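Local coordinates for eukaryotic translation initiation factor 5A-2 (Arabidopsis thaliana, PDB 3HKS), which promotes translation elongation and termination by binding the ribosome between its exit and peptidyl sites and rescuing ribosomes stalled at polyproline and other difficult sequences, at residues 29-34 with 80-85; 43-48 with 152-157; 47-52 with 67-72; 98-103 with 142-147; 107-112 with 122-127. One frame throughout, in Å; residues are numbered along the deposited sequence.

Contact 1 (29-34 with 80-85); sequences QSAGNI and DIVPSS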
# COMPACT_ATOMS: atom_id res chain seq x y z
N GLN A 29 -16.54 -3.93 7.06
CA GLN A 29 -16.30 -4.36 8.43
C GLN A 29 -16.79 -3.27 9.39
O GLN A 29 -16.57 -2.08 9.13
CB GLN A 29 -14.80 -4.63 8.64
CG GLN A 29 -14.41 -5.12 10.03
CD GLN A 29 -12.93 -5.44 10.10
OE1 GLN A 29 -12.12 -4.77 9.47
NE2 GLN A 29 -12.58 -6.49 10.84
N SER A 30 -17.45 -3.67 10.47
CA SER A 30 -18.06 -2.72 11.39
C SER A 30 -16.97 -1.85 11.98
O SER A 30 -15.89 -2.34 12.30
CB SER A 30 -18.86 -3.42 12.49
OG SER A 30 -18.02 -4.17 13.34
N ALA A 31 -17.26 -0.55 12.10
CA ALA A 31 -16.29 0.42 12.62
C ALA A 31 -15.75 0.01 13.98
O ALA A 31 -14.57 0.25 14.28
CB ALA A 31 -16.90 1.82 12.67
N GLY A 32 -16.58 -0.63 14.81
CA GLY A 32 -16.17 -1.10 16.14
C GLY A 32 -15.11 -2.19 16.13
O GLY A 32 -14.47 -2.46 17.15
N ASN A 33 -14.91 -2.82 14.98
CA ASN A 33 -13.88 -3.86 14.83
C ASN A 33 -12.55 -3.33 14.29
O ASN A 33 -11.56 -4.04 14.31
CB ASN A 33 -14.39 -5.01 13.94
CG ASN A 33 -15.15 -6.06 14.73
OD1 ASN A 33 -14.65 -6.61 15.70
ND2 ASN A 33 -16.37 -6.36 14.29
N ILE A 34 -12.53 -2.09 13.81
CA ILE A 34 -11.32 -1.47 13.29
C ILE A 34 -10.33 -1.14 14.42
O ILE A 34 -10.72 -0.61 15.47
CB ILE A 34 -11.61 -0.19 12.46
CG1 ILE A 34 -12.73 -0.41 11.43
CG2 ILE A 34 -10.31 0.37 11.81
CD1 ILE A 34 -12.36 -1.21 10.23
N ASP A 80 -12.38 10.40 10.02
CA ASP A 80 -13.78 10.04 9.86
C ASP A 80 -14.37 9.82 11.24
O ASP A 80 -13.66 9.45 12.17
CB ASP A 80 -13.90 8.75 9.02
CG ASP A 80 -15.12 8.75 8.09
OD1 ASP A 80 -15.98 9.65 8.18
OD2 ASP A 80 -15.20 7.81 7.24
N ILE A 81 -15.67 10.06 11.38
CA ILE A 81 -16.42 9.62 12.56
C ILE A 81 -17.52 8.68 12.06
O ILE A 81 -18.33 9.07 11.19
CB ILE A 81 -17.02 10.79 13.37
CG1 ILE A 81 -15.90 11.70 13.91
CG2 ILE A 81 -17.86 10.25 14.54
CD1 ILE A 81 -16.41 13.03 14.49
N VAL A 82 -17.54 7.46 12.60
CA VAL A 82 -18.44 6.40 12.15
C VAL A 82 -19.14 5.76 13.36
O VAL A 82 -18.47 5.42 14.34
CB VAL A 82 -17.67 5.28 11.34
CG1 VAL A 82 -18.63 4.36 10.60
CG2 VAL A 82 -16.68 5.91 10.31
N PRO A 83 -20.46 5.55 13.29
CA PRO A 83 -21.12 4.75 14.33
C PRO A 83 -20.46 3.39 14.39
O PRO A 83 -20.18 2.82 13.33
CB PRO A 83 -22.55 4.61 13.81
CG PRO A 83 -22.75 5.78 12.95
CD PRO A 83 -21.43 6.00 12.27
N SER A 84 -20.22 2.89 15.60
CA SER A 84 -19.50 1.62 15.77
C SER A 84 -20.19 0.45 15.05
O SER A 84 -19.53 -0.53 14.69
CB SER A 84 -19.30 1.28 17.25
OG SER A 84 -20.51 1.31 17.96
N SER A 85 -21.50 0.60 14.84
CA SER A 85 -22.34 -0.47 14.29
C SER A 85 -22.48 -0.39 12.77
O SER A 85 -23.00 -1.31 12.16
CB SER A 85 -23.73 -0.46 14.94
OG SER A 85 -24.51 0.65 14.49
O HOH W 1 -18.68 -3.46 15.76

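Contact 2 (43-48 with 152-157); sequences KNRPCK and MGEEQI. With EDO (1,2-ethanediol), chain F.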
# COMPACT_ATOMS: atom_id res chain seq x y z
N LYS A 43 -12.69 8.89 2.02
CA LYS A 43 -12.74 9.69 0.78
C LYS A 43 -12.07 8.95 -0.39
O LYS A 43 -11.28 9.54 -1.14
CB LYS A 43 -12.09 11.08 0.99
CG LYS A 43 -12.45 11.78 2.31
CD LYS A 43 -13.49 12.86 2.12
CE LYS A 43 -12.83 14.19 1.76
NZ LYS A 43 -11.94 14.71 2.85
N ASN A 44 -12.40 7.67 -0.51
CA ASN A 44 -11.90 6.77 -1.56
C ASN A 44 -10.37 6.58 -1.54
O ASN A 44 -9.77 6.24 -2.56
CB ASN A 44 -12.44 7.17 -2.94
CG ASN A 44 -12.61 5.97 -3.90
OD1 ASN A 44 -12.18 6.04 -5.06
ND2 ASN A 44 -13.24 4.89 -3.43
N ARG A 45 -9.76 6.80 -0.38
CA ARG A 45 -8.31 6.68 -0.21
C ARG A 45 -7.98 5.58 0.80
O ARG A 45 -8.58 5.53 1.86
CB ARG A 45 -7.67 8.01 0.22
CG ARG A 45 -7.81 9.16 -0.78
CD ARG A 45 -7.11 8.86 -2.12
NE ARG A 45 -5.71 8.49 -1.90
CZ ARG A 45 -4.93 7.90 -2.79
NH1 ARG A 45 -5.39 7.58 -3.99
NH2 ARG A 45 -3.67 7.61 -2.47
N PRO A 46 -7.04 4.69 0.46
CA PRO A 46 -6.64 3.66 1.44
C PRO A 46 -5.71 4.25 2.51
O PRO A 46 -4.67 4.80 2.18
CB PRO A 46 -5.92 2.61 0.58
CG PRO A 46 -5.41 3.39 -0.65
CD PRO A 46 -6.36 4.55 -0.85
N CYS A 47 -6.11 4.16 3.78
CA CYS A 47 -5.35 4.78 4.85
C CYS A 47 -5.05 3.78 5.95
O CYS A 47 -5.85 2.89 6.21
CB CYS A 47 -6.11 5.97 5.45
SG CYS A 47 -6.73 7.15 4.26
N LYS A 48 -3.89 3.94 6.60
CA LYS A 48 -3.57 3.14 7.77
C LYS A 48 -4.05 3.86 9.01
O LYS A 48 -3.77 5.04 9.19
CB LYS A 48 -2.07 2.85 7.90
CG LYS A 48 -1.72 2.17 9.22
CD LYS A 48 -0.30 1.68 9.30
CE LYS A 48 -0.28 0.17 9.12
NZ LYS A 48 0.88 -0.49 9.78
N MET A 152 -6.37 -0.70 -3.93
CA MET A 152 -7.41 0.04 -4.64
C MET A 152 -7.01 0.46 -6.06
O MET A 152 -7.30 1.57 -6.50
CB MET A 152 -7.89 1.22 -3.79
CG MET A 152 -8.56 0.77 -2.48
SD MET A 152 -9.27 2.11 -1.52
CE MET A 152 -10.80 2.44 -2.40
N GLY A 153 -6.34 -0.45 -6.77
CA GLY A 153 -5.88 -0.21 -8.14
C GLY A 153 -4.66 0.69 -8.29
O GLY A 153 -4.34 1.16 -9.39
N GLU A 154 -3.98 0.93 -7.17
CA GLU A 154 -2.85 1.86 -7.13
C GLU A 154 -1.66 1.13 -6.53
O GLU A 154 -1.80 0.35 -5.60
CB GLU A 154 -3.22 3.08 -6.30
CG GLU A 154 -2.19 4.22 -6.34
CD GLU A 154 -2.76 5.56 -5.86
OE1 GLU A 154 -4.00 5.77 -5.97
OE2 GLU A 154 -1.97 6.40 -5.40
N GLU A 155 -0.49 1.37 -7.10
CA GLU A 155 0.69 0.57 -6.77
C GLU A 155 1.91 1.45 -6.65
O GLU A 155 2.07 2.43 -7.39
CB GLU A 155 0.92 -0.52 -7.83
CG GLU A 155 -0.23 -1.52 -7.94
CD GLU A 155 0.09 -2.72 -8.81
OE1 GLU A 155 0.16 -2.58 -10.04
OE2 GLU A 155 0.25 -3.83 -8.25
N GLN A 156 2.77 1.10 -5.71
CA GLN A 156 3.96 1.86 -5.46
C GLN A 156 5.11 0.91 -5.17
O GLN A 156 4.99 0.02 -4.32
CB GLN A 156 3.73 2.79 -4.27
CG GLN A 156 4.86 3.76 -3.99
CD GLN A 156 4.44 4.85 -3.02
OE1 GLN A 156 4.86 4.86 -1.88
NE2 GLN A 156 3.60 5.78 -3.49
N ILE A 157 6.22 1.11 -5.89
CA ILE A 157 7.46 0.41 -5.57
C ILE A 157 7.99 1.00 -4.27
O ILE A 157 8.25 2.20 -4.20
CB ILE A 157 8.51 0.50 -6.72
CG1 ILE A 157 8.04 -0.32 -7.94
CG2 ILE A 157 9.91 0.04 -6.23
CD1 ILE A 157 8.82 -0.03 -9.28
C1 EDO F . 5.01 2.74 -9.87
O1 EDO F . 4.56 3.31 -11.12
C2 EDO F . 5.97 3.69 -9.18
O2 EDO F . 6.16 3.33 -7.80

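Contact 3 (47-52 with 67-72); sequences CKVVEV and FVAIDI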
# COMPACT_ATOMS: atom_id res chain seq x y z
N CYS A 47 -6.11 4.16 3.78
CA CYS A 47 -5.35 4.78 4.85
C CYS A 47 -5.05 3.78 5.95
O CYS A 47 -5.85 2.89 6.21
CB CYS A 47 -6.11 5.97 5.45
SG CYS A 47 -6.73 7.15 4.26
N LYS A 48 -3.89 3.94 6.60
CA LYS A 48 -3.57 3.14 7.77
C LYS A 48 -4.05 3.86 9.01
O LYS A 48 -3.77 5.04 9.19
CB LYS A 48 -2.07 2.85 7.90
CG LYS A 48 -1.72 2.17 9.22
CD LYS A 48 -0.30 1.68 9.30
CE LYS A 48 -0.28 0.17 9.12
NZ LYS A 48 0.88 -0.49 9.78
N VAL A 49 -4.77 3.14 9.87
CA VAL A 49 -5.32 3.71 11.10
C VAL A 49 -4.22 3.91 12.16
O VAL A 49 -3.56 2.94 12.58
CB VAL A 49 -6.50 2.85 11.67
CG1 VAL A 49 -7.05 3.47 12.96
CG2 VAL A 49 -7.62 2.72 10.64
N VAL A 50 -4.05 5.16 12.57
CA VAL A 50 -3.05 5.54 13.59
C VAL A 50 -3.67 5.91 14.96
O VAL A 50 -3.00 5.78 16.00
CB VAL A 50 -2.05 6.65 13.09
CG1 VAL A 50 -1.18 6.13 11.93
CG2 VAL A 50 -2.78 7.94 12.68
N GLU A 51 -4.93 6.33 14.97
CA GLU A 51 -5.64 6.63 16.23
C GLU A 51 -7.10 6.20 16.15
O GLU A 51 -7.79 6.49 15.16
CB GLU A 51 -5.54 8.14 16.56
CG GLU A 51 -4.09 8.69 16.67
CD GLU A 51 -4.01 10.22 16.73
OE1 GLU A 51 -3.07 10.80 16.10
OE2 GLU A 51 -4.86 10.85 17.41
N VAL A 52 -7.58 5.52 17.18
CA VAL A 52 -9.01 5.22 17.34
C VAL A 52 -9.47 5.71 18.70
O VAL A 52 -8.87 5.35 19.72
CB VAL A 52 -9.31 3.69 17.29
CG1 VAL A 52 -10.83 3.45 17.33
CG2 VAL A 52 -8.69 3.03 16.06
N PHE A 67 -11.87 8.10 13.85
CA PHE A 67 -10.64 7.61 13.22
C PHE A 67 -9.70 8.72 12.80
O PHE A 67 -10.12 9.71 12.20
CB PHE A 67 -10.95 6.74 12.00
CG PHE A 67 -11.73 5.50 12.33
CD1 PHE A 67 -11.16 4.49 13.07
CD2 PHE A 67 -13.05 5.37 11.91
CE1 PHE A 67 -11.88 3.35 13.40
CE2 PHE A 67 -13.78 4.22 12.22
CZ PHE A 67 -13.20 3.21 12.96
N VAL A 68 -8.41 8.54 13.10
CA VAL A 68 -7.35 9.30 12.43
C VAL A 68 -6.53 8.29 11.63
O VAL A 68 -6.09 7.28 12.17
CB VAL A 68 -6.45 10.11 13.42
CG1 VAL A 68 -5.43 10.96 12.67
CG2 VAL A 68 -7.30 11.00 14.33
N ALA A 69 -6.33 8.55 10.34
CA ALA A 69 -5.66 7.59 9.47
C ALA A 69 -4.74 8.27 8.47
O ALA A 69 -4.94 9.44 8.13
CB ALA A 69 -6.71 6.69 8.76
N ILE A 70 -3.73 7.55 7.98
CA ILE A 70 -2.74 8.14 7.06
C ILE A 70 -2.79 7.49 5.68
O ILE A 70 -2.61 6.27 5.55
CB ILE A 70 -1.29 8.06 7.65
CG1 ILE A 70 -1.21 8.68 9.06
CG2 ILE A 70 -0.24 8.68 6.68
CD1 ILE A 70 -1.46 10.17 9.14
N ASP A 71 -3.05 8.29 4.65
CA ASP A 71 -3.07 7.80 3.26
C ASP A 71 -1.77 7.04 2.98
O ASP A 71 -0.68 7.60 3.15
CB ASP A 71 -3.22 8.98 2.31
CG ASP A 71 -3.42 8.56 0.87
OD1 ASP A 71 -2.67 7.69 0.38
OD2 ASP A 71 -4.33 9.12 0.23
N ILE A 72 -1.88 5.77 2.58
CA ILE A 72 -0.69 4.89 2.45
C ILE A 72 0.25 5.22 1.28
O ILE A 72 1.38 4.75 1.24
CB ILE A 72 -1.04 3.37 2.49
CG1 ILE A 72 -1.67 2.89 1.18
CG2 ILE A 72 -1.90 3.03 3.73
CD1 ILE A 72 -1.86 1.36 1.09

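Contact 4 (98-103 with 142-147); sequences YQLIDI and KDIVVS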
# COMPACT_ATOMS: atom_id res chain seq x y z
N TYR A 98 8.96 -8.99 -6.52
CA TYR A 98 9.21 -9.46 -7.89
C TYR A 98 10.69 -9.29 -8.25
O TYR A 98 11.32 -8.32 -7.88
CB TYR A 98 8.43 -8.63 -8.90
CG TYR A 98 6.95 -8.49 -8.68
CD1 TYR A 98 6.44 -7.54 -7.80
CD2 TYR A 98 6.04 -9.27 -9.40
CE1 TYR A 98 5.08 -7.38 -7.62
CE2 TYR A 98 4.67 -9.13 -9.23
CZ TYR A 98 4.19 -8.18 -8.33
OH TYR A 98 2.83 -8.02 -8.14
N GLN A 99 11.22 -10.21 -9.05
CA GLN A 99 12.54 -10.04 -9.63
C GLN A 99 12.45 -9.06 -10.81
O GLN A 99 11.53 -9.13 -11.63
CB GLN A 99 13.11 -11.39 -10.09
CG GLN A 99 13.21 -12.41 -8.95
CD GLN A 99 13.42 -13.83 -9.45
OE1 GLN A 99 14.42 -14.13 -10.11
NE2 GLN A 99 12.49 -14.73 -9.11
N LEU A 100 13.41 -8.14 -10.88
CA LEU A 100 13.50 -7.16 -11.94
C LEU A 100 14.17 -7.77 -13.19
O LEU A 100 15.29 -8.26 -13.12
CB LEU A 100 14.28 -5.93 -11.45
CG LEU A 100 14.53 -4.79 -12.45
CD1 LEU A 100 13.23 -4.06 -12.76
CD2 LEU A 100 15.62 -3.82 -11.94
N ILE A 101 13.47 -7.72 -14.32
CA ILE A 101 13.98 -8.29 -15.56
C ILE A 101 14.13 -7.25 -16.69
O ILE A 101 14.64 -7.57 -17.78
CB ILE A 101 13.16 -9.55 -16.01
CG1 ILE A 101 11.65 -9.24 -16.12
CG2 ILE A 101 13.41 -10.73 -15.04
CD1 ILE A 101 10.82 -10.40 -16.68
N ASP A 102 13.70 -6.02 -16.44
CA ASP A 102 13.97 -4.91 -17.38
C ASP A 102 13.64 -3.53 -16.84
O ASP A 102 12.73 -3.37 -16.03
CB ASP A 102 13.26 -5.10 -18.74
CG ASP A 102 13.82 -4.17 -19.82
OD1 ASP A 102 14.98 -3.73 -19.71
OD2 ASP A 102 13.09 -3.89 -20.78
N ILE A 103 14.42 -2.55 -17.29
CA ILE A 103 14.07 -1.15 -17.17
C ILE A 103 14.14 -0.60 -18.59
O ILE A 103 15.22 -0.58 -19.21
CB ILE A 103 15.02 -0.35 -16.22
CG1 ILE A 103 15.04 -0.96 -14.82
CG2 ILE A 103 14.61 1.12 -16.16
CD1 ILE A 103 16.14 -0.44 -13.92
N LYS A 142 22.88 -7.74 -11.51
CA LYS A 142 22.53 -8.30 -10.22
C LYS A 142 21.10 -8.80 -10.18
O LYS A 142 20.26 -8.36 -10.96
CB LYS A 142 22.76 -7.26 -9.12
CG LYS A 142 24.20 -6.79 -9.09
CD LYS A 142 24.75 -6.77 -7.70
CE LYS A 142 26.23 -6.44 -7.70
NZ LYS A 142 26.50 -5.47 -6.60
N ASP A 143 20.85 -9.74 -9.27
CA ASP A 143 19.50 -10.21 -8.99
C ASP A 143 18.84 -9.18 -8.08
O ASP A 143 19.17 -9.07 -6.90
CB ASP A 143 19.55 -11.59 -8.31
CG ASP A 143 20.08 -12.68 -9.23
OD1 ASP A 143 19.90 -12.57 -10.46
OD2 ASP A 143 20.68 -13.65 -8.71
N ILE A 144 17.92 -8.41 -8.66
CA ILE A 144 17.25 -7.33 -7.93
C ILE A 144 15.81 -7.72 -7.66
O ILE A 144 15.09 -8.13 -8.57
CB ILE A 144 17.34 -5.97 -8.69
CG1 ILE A 144 18.81 -5.50 -8.87
CG2 ILE A 144 16.48 -4.89 -8.02
CD1 ILE A 144 19.52 -5.01 -7.56
N VAL A 145 15.42 -7.61 -6.39
CA VAL A 145 14.06 -7.89 -5.94
C VAL A 145 13.38 -6.58 -5.57
O VAL A 145 13.91 -5.79 -4.81
CB VAL A 145 14.02 -8.91 -4.75
CG1 VAL A 145 12.59 -9.18 -4.30
CG2 VAL A 145 14.68 -10.21 -5.15
N VAL A 146 12.19 -6.37 -6.12
CA VAL A 146 11.44 -5.13 -5.98
C VAL A 146 10.16 -5.44 -5.22
O VAL A 146 9.39 -6.32 -5.63
CB VAL A 146 11.11 -4.53 -7.39
CG1 VAL A 146 10.25 -3.28 -7.29
CG2 VAL A 146 12.39 -4.24 -8.17
N SER A 147 9.94 -4.73 -4.11
CA SER A 147 8.69 -4.84 -3.34
C SER A 147 7.67 -3.82 -3.83
O SER A 147 7.98 -2.64 -3.97
CB SER A 147 8.94 -4.63 -1.84
OG SER A 147 9.95 -5.49 -1.36
O HOH W 2 17.09 -8.88 -11.41

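Contact 5 (107-112 with 122-127); sequences GFVSLL and LKLPTD. With EDO (1,2-ethanediol), chain F.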
# COMPACT_ATOMS: atom_id res chain seq x y z
N GLY A 107 11.26 4.35 -19.00
CA GLY A 107 11.06 4.36 -17.56
C GLY A 107 10.11 3.32 -17.03
O GLY A 107 9.77 3.35 -15.86
N PHE A 108 9.66 2.40 -17.88
CA PHE A 108 8.84 1.29 -17.41
C PHE A 108 9.73 0.20 -16.81
O PHE A 108 10.91 0.08 -17.13
CB PHE A 108 7.94 0.72 -18.53
CG PHE A 108 6.71 1.56 -18.81
CD1 PHE A 108 5.55 1.39 -18.05
CD2 PHE A 108 6.71 2.50 -19.83
CE1 PHE A 108 4.41 2.16 -18.30
CE2 PHE A 108 5.56 3.27 -20.11
CZ PHE A 108 4.42 3.10 -19.33
N VAL A 109 9.13 -0.58 -15.93
CA VAL A 109 9.83 -1.65 -15.25
C VAL A 109 9.16 -2.98 -15.65
O VAL A 109 7.92 -3.06 -15.74
CB VAL A 109 9.84 -1.37 -13.73
CG1 VAL A 109 10.21 -2.56 -12.93
CG2 VAL A 109 10.81 -0.21 -13.43
N SER A 110 9.98 -3.99 -15.93
CA SER A 110 9.46 -5.32 -16.21
C SER A 110 9.80 -6.23 -15.05
O SER A 110 10.96 -6.34 -14.64
CB SER A 110 10.01 -5.86 -17.53
OG SER A 110 9.46 -7.13 -17.83
N LEU A 111 8.77 -6.87 -14.52
CA LEU A 111 8.88 -7.66 -13.30
C LEU A 111 8.46 -9.10 -13.57
O LEU A 111 7.49 -9.36 -14.28
CB LEU A 111 8.03 -7.04 -12.18
CG LEU A 111 8.37 -5.62 -11.71
CD1 LEU A 111 7.36 -5.09 -10.66
CD2 LEU A 111 9.80 -5.55 -11.15
N LEU A 112 9.22 -10.03 -13.00
CA LEU A 112 8.93 -11.45 -13.14
C LEU A 112 7.94 -11.88 -12.07
O LEU A 112 8.10 -11.63 -10.88
CB LEU A 112 10.20 -12.31 -13.11
CG LEU A 112 10.07 -13.83 -13.30
CD1 LEU A 112 9.50 -14.25 -14.66
CD2 LEU A 112 11.43 -14.50 -13.07
N LEU A 122 4.14 -0.93 -14.28
CA LEU A 122 4.75 0.03 -13.35
C LEU A 122 5.93 0.79 -13.95
O LEU A 122 6.62 0.31 -14.85
CB LEU A 122 5.20 -0.66 -12.06
CG LEU A 122 4.14 -1.34 -11.21
CD1 LEU A 122 4.76 -1.76 -9.87
CD2 LEU A 122 2.93 -0.43 -11.01
N LYS A 123 6.15 1.98 -13.41
CA LYS A 123 7.29 2.79 -13.78
C LYS A 123 8.25 2.88 -12.60
O LYS A 123 7.93 2.43 -11.49
CB LYS A 123 6.84 4.17 -14.24
CG LYS A 123 5.88 4.10 -15.44
CD LYS A 123 5.77 5.42 -16.18
CE LYS A 123 6.98 5.67 -17.07
NZ LYS A 123 6.74 6.80 -18.00
N LEU A 124 9.44 3.43 -12.87
CA LEU A 124 10.43 3.66 -11.83
C LEU A 124 9.85 4.56 -10.73
O LEU A 124 9.14 5.53 -11.03
CB LEU A 124 11.70 4.30 -12.43
CG LEU A 124 12.57 3.39 -13.31
CD1 LEU A 124 13.47 4.23 -14.20
CD2 LEU A 124 13.40 2.45 -12.44
N PRO A 125 10.15 4.25 -9.46
CA PRO A 125 9.54 5.07 -8.40
C PRO A 125 10.09 6.50 -8.42
O PRO A 125 11.18 6.74 -8.93
CB PRO A 125 9.91 4.35 -7.11
CG PRO A 125 11.07 3.44 -7.46
CD PRO A 125 11.03 3.18 -8.93
N THR A 126 9.32 7.45 -7.87
CA THR A 126 9.75 8.85 -7.77
C THR A 126 10.94 9.03 -6.81
O THR A 126 11.75 9.93 -6.99
CB THR A 126 8.57 9.78 -7.39
OG1 THR A 126 8.08 9.42 -6.09
CG2 THR A 126 7.42 9.67 -8.41
N ASP A 127 11.04 8.15 -5.82
CA ASP A 127 12.20 8.08 -4.92
C ASP A 127 13.51 7.82 -5.69
O ASP A 127 13.67 6.77 -6.31
CB ASP A 127 11.95 6.96 -3.90
CG ASP A 127 12.99 6.93 -2.78
OD1 ASP A 127 14.21 6.80 -3.03
OD2 ASP A 127 12.57 6.97 -1.61
C1 EDO F . 5.01 2.74 -9.87
O1 EDO F . 4.56 3.31 -11.12
C2 EDO F . 5.97 3.69 -9.18
O2 EDO F . 6.16 3.33 -7.80
O HOH W 3 6.08 -3.23 -13.90

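Contact 1 (29-34 with 80-85)
Gly32 N donates to Ser84 O at 3.0 Å, the single direct hydrogen bond between 29-34 and 80-85. The amide lies in the carbonyl plane on a lone pair of Ser84 O, with a C=O...N angle of 123°. Ala31 N is also near this oxygen, but at a poor angle for a bond. Beside the polar point, Ala31 CB turns toward the other segment and lies 3.7 Å from Val82 CG1 and 3.5 Å from Pro83 O. A water bridges the same Ser84 oxygen to Ser30: it donates to Ser84 O at 3.2 Å and lies 2.6 Å from Ser30 OG. Ser84 O thus accepts from one backbone amide and one water.

Ser30 OG is placed for this role by its torsion, chi1 66°, which sets it between the backbone N and the carbonyl carbon. Asn33 ND2 donates to the same hydroxyl oxygen at 2.9 Å, tilted from its own amide plane. A short 3-10 turn at 31-33 follows strand 26-30 and presents Gly32 N, while Asn33 N bonds back to Ser30 O. On the other side, Ser84 OG is hydrogen-bonded to Ala63 O, and Val82 packs on Phe67 and Cys88. The contact therefore joins the turn to the end of strand 77-83 mainly through backbone polarity, with one small apolar touch beside a water bridge.

Contact 2 (43-48 with 152-157)
This is an interdomain contact at the surface: the N-terminal SH3-like domain, through the start of strand 45-55, meets the tight turn between strands 142-151 and 154-163 of the C-terminal OB-fold domain. An ion pair and a methionine carry it. Arg45 NH1 donates to Glu154 OE1 at 3.0 Å in a nearly straight salt bridge, with an N-H...O angle of 162°. The oxygen lies close to the guanidinium plane, at its edge, and is approached on its syn side but tilted from the carboxylate plane. The two planar groups are turned 46° against each other, and the side chains meet at about a right angle.

Arg45 starts away from the turn, but bends at chi2 and chi3 bring its guanidinium back toward Glu154. There Pro46 CD sits over the centre of one guanidinium face, 4.1 Å above the plane. The cation is shared between carboxylates of both domains, Glu154 at NH1 and Asp71 at NE, which fixes the rotation of the guanidinium. Glu154 also packs on Phe73.

Met152 reaches from the turn toward the proline and the loop before it. Its chain runs extended to the sulphur, which lies 3.9 Å from Pro46 CD, and then bends at chi3, carrying the terminal methyl to Asn44, where Met152 CE comes within 3.6 Å of Asn44 ND2.

Contact 3 (47-52 with 67-72)
Glu51 and Val68 stand side by side on one face of the hairpin, pointing the same way. Glu51 CB meets Val68 CB at 3.8 Å; with CG opposite the carbonyl carbon (chi1 -57°) and the chain extended, CD stays near Val68 CB and CG2. At the tip, Glu51 OE2 lies 3.9 Å from Val68 CG2, while OE1 faces CG1. Beneath them the backbone departs from regular pairing. Val68 O accepts from both Val50 N, at 3.0 Å, and Glu51 N, at 3.2 Å, whereas Val68 N returns a straight bond to Glu51 O. The extra residue turns Val50 aside, and its CG1 packs against Ile70 CG1 at 3.8 Å.

On the face bearing Cys47, Val49 and Ala69, one pair is tight: Cys47 CB and Ala69 CB, 3.4 Å apart. Val52 lies alongside Phe67, its CG1 4.1 Å from Phe67 CE1, and the ring meets Ala31 and Ile34. Before the bulge, Lys48 and Ile70 form a hydrogen-bonded pair, with Ile70 N 2.8 Å from Lys48 O. This is an antiparallel hairpin with a classic beta bulge in the SH3-like domain; its loop carries Lys59, unmodified here, which, as in relatives, is probably converted to hypusine.

Contact 4 (98-103 with 142-147)
Two antiparallel strands of the C-terminal OB-fold domain meet here, the end of strand 87-103 and the start of strand 142-151. Tyr98 and Val146 form a hydrogen-bonded pair: Tyr98 N donates to Val146 O at 2.8 Å, and Val146 N returns a bond of 2.8 Å to Tyr98 O. Gln99 and Val145 follow as a non-hydrogen-bonded pair, and Leu100 N then reaches Ile144 O at 2.9 Å, nearly along the C=O axis. Beyond this point the strands diverge, their segment axes running at 123° to each other. A water replaces the return bond of the Leu100-Ile144 pair, donating to Leu100 O at 2.6 Å and accepting from Ile144 N at 2.9 Å, so both backbone groups keep a partner where the chains have separated.

Leu100 makes the apolar side-chain contacts, with Ile144 and Val146. It lies alongside Ile144 and points the same way, with Leu100 CB 4.1 Å from Ile144 CB; the same Leu100 CB approaches Val146 CG2. With CG opposite the backbone N (chi1 178°), the leucine sends its branches onward, CD2 toward Ile144 CG2. Farther out, Leu100 packs on Met134 and Phe138 of helix 128-139 and on Val109. Tyr98 takes a different course: its ring presents an edge to Val146 O, with CD1 3.9 Å from that oxygen, while the ring also touches Leu111. Strongly coiled antiparallel strands closing a small barrel, with a helix between the third and fourth strands packing against it, are characteristic of the OB fold.

Contact 5 (107-112 with 122-127)
Lys123 lays its aliphatic chain over one face of the Phe108 ring, the two side chains meeting at a slant. Lys123 CG is the leading atom, 4.0 Å from the centroid of the Phe108 ring, in a CH-pi contact displaced toward the rim. The chain bends at chi3 (77°), which keeps the ammonium group near the same ring: Lys123 NZ is 4.8 Å from the Phe108 centroid, an off-centre cation-pi contact.

At the base of these side chains the backbones form a single bridge at Phe108 and Lys123. Leu124 N donates to Gly107 O at 3.0 Å, and Val109 N to Leu122 O at 2.9 Å. A water continues the link, donating to Val109 O and accepting from Leu122 N. Val109 and Leu124 cross at about a right angle, Val109 CG2 meeting Leu124 CD2 at 3.8 Å. Farther along, Leu111 CD1 touches Leu122 CD1 at 4.3 Å. Lys123 N points instead to a bound 1,2-ethanediol, donating to O1 at 3.1 Å.

The bridge holds strand 109-112 of the OB-fold domain to the loop that leads into helix 128-139, with Asp127 at its N-cap. Val109 and Leu124 meet toward that helix, Leu111 and Leu122 toward the barrel strands. The bridged amides find carbonyl, water or diol partners, and the lysine covers an aromatic face while its ammonium group has two weak partners, the ring and Asp106 O.

In the fold
Contacts 1 and 3 belong to the SH3-like domain, contacts 4 and 5 to the OB fold, and contact 2 joins the two. Contacts 1 and 4 lie about 40 Å apart between centres. Contact 3, whose hairpin loop carries Lys59, by similarity the hypusine site, meets contact 1 through Phe67 N and Asp80 O, 2.8 Å apart, and contact 2 through the Arg45-Asp71 salt bridge. Ile157 of contact 2 reaches Val146 of contact 4 and Pro125 of contact 5. The same ethanediol, probably from the crystallisation liquor, binds Ile157 N and Lys123 N. Contacts 4 and 5, about 10 Å apart between centres, are linked by the pairing of strands 87-103 and 109-112.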